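Local coordinates for uncharacterized protein VP1736 (Vibrio parahaemolyticus, PDB 3LXQ), which is of unknown function but carries a sulfatase-family region of the alkaline phosphatase clan, with an alpha/beta fold built around a mixed beta sheet, at residues Lys359-Ile363 with Asn442-Ser446; Gly211-Ser215 with Tyr254-Glu258; Arg85-Val89 with Asp296-Phe300. All coordinates share one frame; numbering follows the deposited sequence.

Contact 1 of 3, residues Lys359-Ile363 with Asn442-Ser446; sequences KTPMI and NWYSS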
ATOM      1  N   LYS A 359      10.766 -10.386  12.157  1.00 38.90           N
ATOM      2  CA  LYS A 359      10.568  -9.986  13.546  1.00 39.74           C
ATOM      3  C   LYS A 359      10.344  -8.476  13.541  1.00 39.73           C
ATOM      4  O   LYS A 359      11.298  -7.704  13.518  1.00 42.02           O
ATOM      5  CB  LYS A 359      11.791 -10.352  14.413  1.00 42.58           C
ATOM      6  CG  LYS A 359      11.652  -9.930  15.880  1.00 44.45           C
ATOM      7  CD  LYS A 359      12.743 -10.516  16.761  1.00 48.57           C
ATOM      8  CE  LYS A 359      12.394 -10.398  18.243  1.00 48.65           C
ATOM      9  NZ  LYS A 359      13.466 -11.045  19.072  1.00 54.86           N
ATOM     10  N   THR A 360       9.078  -8.054  13.524  1.00 38.07           N
ATOM     11  CA  THR A 360       8.759  -6.647  13.350  1.00 37.65           C
ATOM     12  C   THR A 360       7.569  -6.269  14.224  1.00 37.47           C
ATOM     13  O   THR A 360       6.864  -7.153  14.724  1.00 36.88           O
ATOM     14  CB  THR A 360       8.432  -6.309  11.868  1.00 36.84           C
ATOM     15  OG1 THR A 360       7.046  -6.547  11.602  1.00 32.11           O
ATOM     16  CG2 THR A 360       9.302  -7.115  10.897  1.00 37.20           C
ATOM     17  N   PRO A 361       7.330  -4.953  14.405  1.00 37.96           N
ATOM     18  CA  PRO A 361       6.133  -4.529  15.115  1.00 36.70           C
ATOM     19  C   PRO A 361       4.890  -4.416  14.226  1.00 34.03           C
ATOM     20  O   PRO A 361       3.855  -3.960  14.697  1.00 33.73           O
ATOM     21  CB  PRO A 361       6.533  -3.161  15.671  1.00 38.53           C
ATOM     22  CG  PRO A 361       7.464  -2.627  14.651  1.00 39.80           C
ATOM     23  CD  PRO A 361       8.253  -3.826  14.174  1.00 40.01           C
HETATM   24  N   MSE A 362       4.977  -4.834  12.964  1.00 33.40           N
HETATM   25  CA  MSE A 362       3.835  -4.754  12.037  1.00 31.71           C
HETATM   26  C   MSE A 362       2.650  -5.607  12.489  1.00 30.15           C
HETATM   27  O   MSE A 362       2.812  -6.778  12.826  1.00 29.96           O
HETATM   28  CB  MSE A 362       4.236  -5.159  10.614  1.00 31.86           C
HETATM   29  CG  MSE A 362       5.362  -4.347  10.010  1.00 35.82           C
HETATM   30 SE   MSE A 362       5.513  -4.651   8.093  1.00 41.91          SE
HETATM   31  CE  MSE A 362       6.459  -6.360   8.107  1.00 36.04           C
ATOM     32  N   ILE A 363       1.458  -5.016  12.480  1.00 28.76           N
ATOM     33  CA  ILE A 363       0.257  -5.730  12.866  1.00 27.89           C
ATOM     34  C   ILE A 363      -0.548  -6.205  11.648  1.00 26.83           C
ATOM     35  O   ILE A 363      -1.559  -6.892  11.792  1.00 26.98           O
ATOM     36  CB  ILE A 363      -0.624  -4.917  13.840  1.00 28.02           C
ATOM     37  CG1 ILE A 363      -1.174  -3.653  13.162  1.00 27.30           C
ATOM     38  CG2 ILE A 363       0.172  -4.578  15.092  1.00 28.83           C
ATOM     39  CD1 ILE A 363      -2.243  -2.936  13.968  1.00 24.70           C
ATOM     40  N   ASN A 442       6.921   6.044  20.512  1.00 47.29           N
ATOM     41  CA  ASN A 442       8.044   5.412  19.805  1.00 46.81           C
ATOM     42  C   ASN A 442       7.946   3.897  19.803  1.00 45.47           C
ATOM     43  O   ASN A 442       8.937   3.188  20.020  1.00 46.02           O
ATOM     44  CB  ASN A 442       9.391   5.871  20.377  1.00 49.56           C
ATOM     45  CG  ASN A 442       9.478   7.372  20.503  1.00 51.90           C
ATOM     46  OD1 ASN A 442       9.401   7.913  21.604  1.00 53.44           O
ATOM     47  ND2 ASN A 442       9.600   8.058  19.367  1.00 51.83           N
ATOM     48  N   TRP A 443       6.739   3.410  19.519  1.00 43.67           N
ATOM     49  CA  TRP A 443       6.475   1.977  19.530  1.00 42.72           C
ATOM     50  C   TRP A 443       6.755   1.334  18.187  1.00 41.39           C
ATOM     51  O   TRP A 443       6.567   0.130  18.022  1.00 41.03           O
ATOM     52  CB  TRP A 443       5.035   1.679  19.957  1.00 41.93           C
ATOM     53  CG  TRP A 443       4.741   1.954  21.412  1.00 43.24           C
ATOM     54  CD1 TRP A 443       5.647   2.082  22.442  1.00 44.27           C
ATOM     55  CD2 TRP A 443       3.442   2.099  22.003  1.00 43.66           C
ATOM     56  NE1 TRP A 443       4.982   2.313  23.628  1.00 44.93           N
ATOM     57  CE2 TRP A 443       3.630   2.321  23.387  1.00 45.03           C
ATOM     58  CE3 TRP A 443       2.135   2.055  21.495  1.00 42.32           C
ATOM     59  CZ2 TRP A 443       2.559   2.510  24.265  1.00 46.65           C
ATOM     60  CZ3 TRP A 443       1.071   2.250  22.370  1.00 43.23           C
ATOM     61  CH2 TRP A 443       1.290   2.479  23.738  1.00 45.56           C
ATOM     62  N   TYR A 444       7.246   2.125  17.242  1.00 40.61           N
ATOM     63  CA  TYR A 444       7.363   1.640  15.884  1.00 40.17           C
ATOM     64  C   TYR A 444       8.742   1.914  15.278  1.00 41.50           C
ATOM     65  O   TYR A 444       8.863   2.232  14.093  1.00 41.33           O
ATOM     66  CB  TYR A 444       6.213   2.201  15.031  1.00 38.32           C
ATOM     67  CG  TYR A 444       5.663   1.231  14.012  1.00 37.29           C
ATOM     68  CD1 TYR A 444       4.739   0.241  14.376  1.00 37.02           C
ATOM     69  CD2 TYR A 444       6.045   1.309  12.675  1.00 37.34           C
ATOM     70  CE1 TYR A 444       4.222  -0.647  13.426  1.00 33.97           C
ATOM     71  CE2 TYR A 444       5.538   0.437  11.725  1.00 36.16           C
ATOM     72  CZ  TYR A 444       4.625  -0.535  12.101  1.00 35.65           C
ATOM     73  OH  TYR A 444       4.146  -1.395  11.137  1.00 34.95           O
ATOM     74  N   SER A 445       9.775   1.748  16.103  1.00 43.19           N
ATOM     75  CA  SER A 445      11.149   1.973  15.697  1.00 45.04           C
ATOM     76  C   SER A 445      11.706   0.783  14.924  1.00 45.78           C
ATOM     77  O   SER A 445      11.108  -0.291  14.910  1.00 44.57           O
ATOM     78  CB  SER A 445      12.002   2.185  16.935  1.00 47.27           C
ATOM     79  OG  SER A 445      12.302   0.933  17.521  1.00 50.16           O
ATOM     80  N   SER A 446      12.868   0.978  14.302  1.00 47.78           N
ATOM     81  CA  SER A 446      13.587  -0.121  13.650  1.00 49.89           C
ATOM     82  C   SER A 446      14.565  -0.871  14.541  1.00 52.48           C
ATOM     83  O   SER A 446      15.362  -1.668  14.031  1.00 55.72           O
ATOM     84  CB  SER A 446      14.287   0.328  12.352  1.00 51.31           C
ATOM     85  OG  SER A 446      14.735   1.667  12.398  1.00 51.17           O
TER
HETATM   86  O   HOH W   1       1.685  -1.962  11.721  1.00 28.06           O
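Pro361 and Tyr444 join the turn that ends strand 358-360 to the loop that follows helix 422-441. The turn is an ST turn: Thr360 OG1 accepts from Met362 N at 3.0 Å. That helix ends in a Schellman motif, with Asn442 at positive phi. The chain then runs on through Trp443 to Tyr444. The contact is buried, and it ties a C-terminal element of the chain to the small two-strand sheet of 75-77 and 358-360.

The main packing is a CH-pi contact. Pro361 lies over one face of the Tyr444 ring. Its CG sits 4.1 Å from the ring centroid, 17° off the ring normal, and leans toward the CD1-CE1 side. Pro361 CB also meets Trp443 O at 4.0 Å. The backbone of the turn stays close too, with Pro361 O 3.6 Å from Tyr444 CE1. Pro361 O has its own hydrogen-bond partner in Thr73 OG1.

Met362 is a selenomethionine. It points away from the loop overall, yet its first two side-chain carbons meet the phenol oxygen. With CG anti to the carbonyl carbon (chi1 -58°), CG lies 3.4 Å from Tyr444 OH. The rest of its side chain bends at chi3 and packs on Phe163 and helices 165-171 and 346-353.

The phenol oxygen is buried but satisfied. Its hydrogen-bond partner in the protein is Thr142 O, and Phe144 and Phe162 meet the ring. A water completes the polar link between the two segments. It donates to Tyr444 OH at 2.6 Å and accepts from Ile363 N at 3.2 Å.

Contact 2 of 3, residues Gly211-Ser215 with Tyr254-Glu258; sequences GFVGS and YEYPE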
ATOM      1  N   GLY A 211      11.148   9.929 -23.378  1.00 58.41           N
ATOM      2  CA  GLY A 211      10.198  10.136 -24.473  1.00 59.67           C
ATOM      3  C   GLY A 211       9.259  11.313 -24.250  1.00 59.54           C
ATOM      4  O   GLY A 211       8.838  11.966 -25.217  1.00 60.40           O
ATOM      5  N   PHE A 212       8.954  11.599 -22.978  1.00 58.52           N
ATOM      6  CA  PHE A 212       7.992  12.646 -22.598  1.00 59.06           C
ATOM      7  C   PHE A 212       8.195  13.131 -21.165  1.00 58.20           C
ATOM      8  O   PHE A 212       8.397  12.329 -20.250  1.00 56.65           O
ATOM      9  CB  PHE A 212       6.559  12.116 -22.739  1.00 59.75           C
ATOM     10  CG  PHE A 212       5.489  13.167 -22.549  1.00 61.10           C
ATOM     11  CD1 PHE A 212       5.010  13.892 -23.638  1.00 62.85           C
ATOM     12  CD2 PHE A 212       4.946  13.413 -21.291  1.00 60.86           C
ATOM     13  CE1 PHE A 212       4.016  14.851 -23.479  1.00 64.31           C
ATOM     14  CE2 PHE A 212       3.954  14.374 -21.117  1.00 62.62           C
ATOM     15  CZ  PHE A 212       3.489  15.095 -22.218  1.00 65.13           C
ATOM     16  N   VAL A 213       8.118  14.445 -20.976  1.00 59.19           N
ATOM     17  CA  VAL A 213       8.226  15.055 -19.645  1.00 59.15           C
ATOM     18  C   VAL A 213       7.045  15.998 -19.412  1.00 60.79           C
ATOM     19  O   VAL A 213       6.762  16.854 -20.254  1.00 62.76           O
ATOM     20  CB  VAL A 213       9.564  15.830 -19.477  1.00 60.02           C
ATOM     21  CG1 VAL A 213       9.685  16.433 -18.076  1.00 60.66           C
ATOM     22  CG2 VAL A 213      10.761  14.930 -19.776  1.00 58.88           C
ATOM     23  N   GLY A 214       6.364  15.816 -18.277  1.00 49.04           N
ATOM     24  CA  GLY A 214       5.254  16.678 -17.850  1.00 48.26           C
ATOM     25  C   GLY A 214       5.555  17.408 -16.550  1.00 47.92           C
ATOM     26  O   GLY A 214       6.681  17.376 -16.061  1.00 48.60           O
ATOM     27  N   SER A 215       4.546  18.072 -15.991  1.00 47.65           N
ATOM     28  CA  SER A 215       4.697  18.887 -14.769  1.00 47.48           C
ATOM     29  C   SER A 215       5.131  18.064 -13.560  1.00 46.06           C
ATOM     30  O   SER A 215       5.749  18.573 -12.622  1.00 46.74           O
ATOM     31  CB  SER A 215       3.370  19.558 -14.431  1.00 47.26           C
ATOM     32  OG  SER A 215       2.855  20.239 -15.549  1.00 48.34           O
ATOM     33  N   TYR A 254      -2.695  16.252 -16.334  1.00 43.01           N
ATOM     34  CA  TYR A 254      -2.816  14.966 -17.069  1.00 42.41           C
ATOM     35  C   TYR A 254      -2.067  14.925 -18.410  1.00 44.02           C
ATOM     36  O   TYR A 254      -2.609  14.496 -19.438  1.00 44.72           O
ATOM     37  CB  TYR A 254      -4.283  14.521 -17.230  1.00 41.93           C
ATOM     38  CG  TYR A 254      -5.066  14.535 -15.939  1.00 42.58           C
ATOM     39  CD1 TYR A 254      -4.812  13.601 -14.935  1.00 40.32           C
ATOM     40  CD2 TYR A 254      -6.062  15.490 -15.718  1.00 44.32           C
ATOM     41  CE1 TYR A 254      -5.523  13.619 -13.748  1.00 41.18           C
ATOM     42  CE2 TYR A 254      -6.774  15.517 -14.528  1.00 45.26           C
ATOM     43  CZ  TYR A 254      -6.495  14.575 -13.549  1.00 43.05           C
ATOM     44  OH  TYR A 254      -7.198  14.589 -12.366  1.00 45.96           O
ATOM     45  N   GLU A 255      -0.815  15.370 -18.382  1.00 44.65           N
ATOM     46  CA  GLU A 255       0.051  15.350 -19.559  1.00 46.21           C
ATOM     47  C   GLU A 255       0.557  13.934 -19.751  1.00 45.45           C
ATOM     48  O   GLU A 255       1.016  13.311 -18.787  1.00 44.28           O
ATOM     49  CB  GLU A 255       1.256  16.284 -19.375  1.00 47.50           C
ATOM     50  CG  GLU A 255       0.941  17.748 -19.078  1.00 48.25           C
ATOM     51  CD  GLU A 255       2.106  18.458 -18.394  1.00 49.03           C
ATOM     52  OE1 GLU A 255       2.875  19.168 -19.085  1.00 52.57           O
ATOM     53  OE2 GLU A 255       2.267  18.306 -17.168  1.00 47.79           O
ATOM     54  N   TYR A 256       0.465  13.441 -20.991  1.00 45.98           N
ATOM     55  CA  TYR A 256       0.993  12.140 -21.403  1.00 45.44           C
ATOM     56  C   TYR A 256       1.103  12.110 -22.946  1.00 47.50           C
ATOM     57  O   TYR A 256       0.350  12.820 -23.633  1.00 48.27           O
ATOM     58  CB  TYR A 256       0.106  10.976 -20.894  1.00 43.71           C
ATOM     59  CG  TYR A 256      -1.245  10.930 -21.552  1.00 43.31           C
ATOM     60  CD1 TYR A 256      -1.456  10.151 -22.692  1.00 43.97           C
ATOM     61  CD2 TYR A 256      -2.309  11.697 -21.065  1.00 42.81           C
ATOM     62  CE1 TYR A 256      -2.688  10.122 -23.332  1.00 44.73           C
ATOM     63  CE2 TYR A 256      -3.555  11.673 -21.696  1.00 44.12           C
ATOM     64  CZ  TYR A 256      -3.733  10.879 -22.834  1.00 45.78           C
ATOM     65  OH  TYR A 256      -4.949  10.848 -23.486  1.00 47.59           O
ATOM     66  N   PRO A 257       2.029  11.288 -23.489  1.00 61.39           N
ATOM     67  CA  PRO A 257       2.212  11.105 -24.941  1.00 63.12           C
ATOM     68  C   PRO A 257       0.924  10.830 -25.745  1.00 62.29           C
ATOM     69  O   PRO A 257      -0.013  10.204 -25.237  1.00 60.28           O
ATOM     70  CB  PRO A 257       3.136   9.889 -25.014  1.00 63.77           C
ATOM     71  CG  PRO A 257       3.950   9.967 -23.781  1.00 64.28           C
ATOM     72  CD  PRO A 257       3.073  10.581 -22.718  1.00 62.21           C
ATOM     73  N   GLU A 258       0.901  11.290 -26.994  1.00 64.58           N
ATOM     74  CA  GLU A 258      -0.212  11.032 -27.920  1.00 64.94           C
ATOM     75  C   GLU A 258      -0.021   9.706 -28.679  1.00 65.70           C
ATOM     76  O   GLU A 258       1.083   9.149 -28.715  1.00 66.07           O
ATOM     77  CB  GLU A 258      -0.363  12.193 -28.919  1.00 67.94           C
ATOM     78  CG  GLU A 258      -0.614  13.575 -28.291  1.00 68.46           C
ATOM     79  CD  GLU A 258      -2.089  14.004 -28.277  1.00 68.83           C
ATOM     80  OE1 GLU A 258      -2.974  13.220 -28.698  1.00 69.31           O
ATOM     81  OE2 GLU A 258      -2.363  15.144 -27.837  1.00 68.58           O
TER
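Phe212 and Pro257 form the tight end of a surface contact. It joins the start of the small beta hairpin 213-214/217-218 to the loop between strand 241-246 and helix 271-289. The touching parts of the chain run in opposite directions.

At the packed end, Phe212 holds CG anti to its own N (chi1 -172°), which carries the ring over to the loop. Pro257 CD sits over one face in a CH-pi contact, 3.8 Å from the ring centroid. Pro257 CG presses on Phe212 CB at 3.5 Å. The far rim of the ring reaches the loop backbone, where Phe212 CE2 lies 3.6 Å from Tyr256 N. Glu255 CB meets the same ring at its edge, in plane. Tyr256 itself points the other way, stacks on His268 and bonds through its OH to the backbone O of His268.

The other end is polar and more open. Ser215 is solvent-exposed. Ser215 and Glu255 also touch a crystal neighbour. Here the extended Glu255 side chain passes Gly214, which has no side chain to block it. Its carboxylate stands nearly perpendicular to the Phe212 ring. Glu255 OE2 takes two hydrogen bonds on its syn side, from opposite faces of the carboxylate plane: Ser215 N at 2.6 Å and Ser215 OG at 2.6 Å.

Contact 3 of 3, residues Arg85-Val89 with Asp296-Phe300; sequences RKNLV and DDTIF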
ATOM      1  N   ARG A  85      16.254 -16.186  -1.152  1.00 61.44           N
ATOM      2  CA  ARG A  85      15.486 -14.934  -1.030  1.00 57.81           C
ATOM      3  C   ARG A  85      15.213 -14.311  -2.392  1.00 56.99           C
ATOM      4  O   ARG A  85      16.114 -14.212  -3.225  1.00 59.32           O
ATOM      5  CB  ARG A  85      16.198 -13.904  -0.142  1.00 57.85           C
ATOM      6  CG  ARG A  85      17.251 -14.453   0.799  1.00 61.91           C
ATOM      7  CD  ARG A  85      17.511 -13.532   1.978  1.00 62.22           C
ATOM      8  NE  ARG A  85      16.600 -13.819   3.091  1.00 61.11           N
ATOM      9  CZ  ARG A  85      16.941 -13.791   4.381  1.00 63.28           C
ATOM     10  NH1 ARG A  85      18.187 -13.498   4.745  1.00 66.91           N
ATOM     11  NH2 ARG A  85      16.041 -14.079   5.315  1.00 61.30           N
ATOM     12  N   LYS A  86      13.969 -13.907  -2.627  1.00 53.67           N
ATOM     13  CA  LYS A  86      13.627 -13.276  -3.897  1.00 53.35           C
ATOM     14  C   LYS A  86      13.796 -11.746  -3.844  1.00 52.02           C
ATOM     15  O   LYS A  86      13.741 -11.136  -2.769  1.00 51.18           O
ATOM     16  CB  LYS A  86      12.196 -13.630  -4.310  1.00 51.21           C
ATOM     17  CG  LYS A  86      11.993 -15.061  -4.768  1.00 53.64           C
ATOM     18  CD  LYS A  86      10.497 -15.345  -4.882  1.00 52.14           C
ATOM     19  CE  LYS A  86      10.202 -16.806  -5.194  1.00 54.15           C
ATOM     20  NZ  LYS A  86      10.588 -17.143  -6.587  1.00 58.55           N
ATOM     21  N   ASN A  87      14.005 -11.139  -5.012  1.00 51.93           N
ATOM     22  CA  ASN A  87      13.940  -9.690  -5.151  1.00 49.87           C
ATOM     23  C   ASN A  87      12.499  -9.235  -4.924  1.00 46.37           C
ATOM     24  O   ASN A  87      11.551  -9.999  -5.150  1.00 45.56           O
ATOM     25  CB  ASN A  87      14.394  -9.259  -6.551  1.00 51.14           C
ATOM     26  CG  ASN A  87      15.794  -9.733  -6.905  1.00 52.90           C
ATOM     27  OD1 ASN A  87      16.744  -9.579  -6.131  1.00 51.47           O
ATOM     28  ND2 ASN A  87      15.931 -10.282  -8.102  1.00 53.17           N
ATOM     29  N   LEU A  88      12.328  -7.992  -4.488  1.00 44.96           N
ATOM     30  CA  LEU A  88      10.987  -7.440  -4.288  1.00 41.76           C
ATOM     31  C   LEU A  88      10.762  -6.091  -4.979  1.00 40.95           C
ATOM     32  O   LEU A  88      11.414  -5.099  -4.665  1.00 40.92           O
ATOM     33  CB  LEU A  88      10.666  -7.331  -2.793  1.00 40.61           C
ATOM     34  CG  LEU A  88       9.354  -6.655  -2.412  1.00 36.91           C
ATOM     35  CD1 LEU A  88       8.129  -7.435  -2.896  1.00 37.89           C
ATOM     36  CD2 LEU A  88       9.311  -6.456  -0.910  1.00 35.91           C
ATOM     37  N   VAL A  89       9.812  -6.076  -5.912  1.00 40.09           N
ATOM     38  CA  VAL A  89       9.504  -4.881  -6.687  1.00 39.46           C
ATOM     39  C   VAL A  89       8.073  -4.464  -6.367  1.00 36.91           C
ATOM     40  O   VAL A  89       7.125  -5.231  -6.591  1.00 36.01           O
ATOM     41  CB  VAL A  89       9.717  -5.115  -8.208  1.00 41.21           C
ATOM     42  CG1 VAL A  89       9.103  -4.007  -9.032  1.00 40.22           C
ATOM     43  CG2 VAL A  89      11.210  -5.247  -8.525  1.00 43.90           C
ATOM     44  N   ASP A 296      12.785 -14.639 -13.082  1.00 61.24           N
ATOM     45  CA  ASP A 296      12.834 -15.865 -12.281  1.00 61.95           C
ATOM     46  C   ASP A 296      12.905 -15.571 -10.789  1.00 59.45           C
ATOM     47  O   ASP A 296      12.351 -16.306  -9.969  1.00 58.70           O
ATOM     48  CB  ASP A 296      14.065 -16.698 -12.668  1.00 65.96           C
ATOM     49  CG  ASP A 296      13.843 -17.539 -13.909  1.00 69.68           C
ATOM     50  OD1 ASP A 296      12.756 -17.450 -14.523  1.00 68.73           O
ATOM     51  OD2 ASP A 296      14.769 -18.304 -14.269  1.00 74.79           O
ATOM     52  N   ASP A 297      13.571 -14.471 -10.453  1.00 58.85           N
ATOM     53  CA  ASP A 297      14.064 -14.249  -9.106  1.00 57.88           C
ATOM     54  C   ASP A 297      13.282 -13.176  -8.329  1.00 53.83           C
ATOM     55  O   ASP A 297      13.726 -12.745  -7.260  1.00 53.14           O
ATOM     56  CB  ASP A 297      15.547 -13.871  -9.203  1.00 61.30           C
ATOM     57  CG  ASP A 297      16.300 -14.049  -7.893  1.00 63.58           C
ATOM     58  OD1 ASP A 297      17.475 -13.619  -7.846  1.00 69.09           O
ATOM     59  OD2 ASP A 297      15.744 -14.618  -6.926  1.00 61.92           O
ATOM     60  N   THR A 298      12.115 -12.771  -8.839  1.00 51.17           N
ATOM     61  CA  THR A 298      11.447 -11.570  -8.322  1.00 47.59           C
ATOM     62  C   THR A 298       9.947 -11.693  -8.101  1.00 45.01           C
ATOM     63  O   THR A 298       9.240 -12.340  -8.887  1.00 45.64           O
ATOM     64  CB  THR A 298      11.704 -10.366  -9.256  1.00 48.30           C
ATOM     65  OG1 THR A 298      13.106 -10.264  -9.528  1.00 50.91           O
ATOM     66  CG2 THR A 298      11.206  -9.055  -8.618  1.00 45.72           C
ATOM     67  N   ILE A 299       9.476 -11.053  -7.022  1.00 42.35           N
ATOM     68  CA  ILE A 299       8.062 -10.877  -6.747  1.00 39.62           C
ATOM     69  C   ILE A 299       7.694  -9.421  -7.022  1.00 38.53           C
ATOM     70  O   ILE A 299       8.376  -8.498  -6.559  1.00 38.06           O
ATOM     71  CB  ILE A 299       7.704 -11.224  -5.267  1.00 38.46           C
ATOM     72  CG1 ILE A 299       7.985 -12.699  -4.950  1.00 40.68           C
ATOM     73  CG2 ILE A 299       6.247 -10.834  -4.935  1.00 35.63           C
ATOM     74  CD1 ILE A 299       7.130 -13.708  -5.703  1.00 41.76           C
ATOM     75  N   PHE A 300       6.612  -9.236  -7.779  1.00 38.17           N
ATOM     76  CA  PHE A 300       6.109  -7.924  -8.144  1.00 37.21           C
ATOM     77  C   PHE A 300       4.749  -7.718  -7.502  1.00 35.31           C
ATOM     78  O   PHE A 300       3.952  -8.656  -7.410  1.00 35.59           O
ATOM     79  CB  PHE A 300       5.974  -7.804  -9.666  1.00 39.21           C
ATOM     80  CG  PHE A 300       7.268  -8.001 -10.417  1.00 41.59           C
ATOM     81  CD1 PHE A 300       7.708  -9.281 -10.757  1.00 43.65           C
ATOM     82  CD2 PHE A 300       8.039  -6.910 -10.798  1.00 42.87           C
ATOM     83  CE1 PHE A 300       8.902  -9.472 -11.456  1.00 46.27           C
ATOM     84  CE2 PHE A 300       9.252  -7.088 -11.503  1.00 46.09           C
ATOM     85  CZ  PHE A 300       9.676  -8.368 -11.827  1.00 47.43           C
TER
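Asn87 and Thr298 open a run of parallel pairing that continues through Leu88 with Ile299 and Val89 with Phe300. Three backbone hydrogen bonds join the strands. Asn87 N donates to Asp297 O at 2.8 Å. Ile299 N donates to Asn87 O at 3.0 Å. Val89 N donates to Ile299 O at 2.9 Å. Asn87 and Val89 thus reach across to the residues that flank Thr298 and Phe300. CA-H...O contacts add to the set, among them Phe300 CA to Val89 O at 3.3 Å.

One side-chain hydrogen bond crosses as well. Asn87 ND2 donates to Thr298 OG1 at 3.2 Å, with the hydroxyl in the plane of the amide. The amide's other end, OD1, accepts from Phe241 N, so its rotation is fixed from two sides. Thr298 OG1 in turn bonds to Tyr294 O.

These strands, 87-93 and 298-304, are central in the mixed sheet of the sulfatase-like alpha/beta fold. Strand 241-246 pairs in parallel with the edge of 87-93 that faces away from 298-304. Strand 322-328 runs antiparallel beside 298-304.

Apolar side chains pack on both faces. On the face of Val89 and Phe300, the two side chains lie side by side and point the same way. Val89 CG1 touches Phe300 CD2 at 3.6 Å. Thr298 CG2 sits over one face of the Phe300 ring, toward its rim. On the face of Leu88 and Ile299, both side chains meet Leu350 of helix 346-353.

Lys86 precedes the strand, and its aliphatic part lies obliquely across Ile299, with Lys86 CD 3.6 Å from Ile299 CG1. Its NZ has a long, weak ion pair with Asp331.

Contact 3 opens first along the chain. Contact 2 opens and closes between residues 89 and 296, before contact 3 closes. Contact 1 follows both. Contact 3 belongs to the mixed sheet. Contact 2 sits at the surface, about 30 Å from contact 3 between centres. Segment 254-258 lies in the loop between strand 241-246, the neighbour of strand 87-93, and helix 271-289. Contact 1 lies about 24 Å from contact 3 between centres, and across the chain's centre from contact 2. Helix 346-353 touches both contact 1, through Met362, and contact 3, through Leu88 and Ile299. The three contacts are separate, and each ties a different part of the fold.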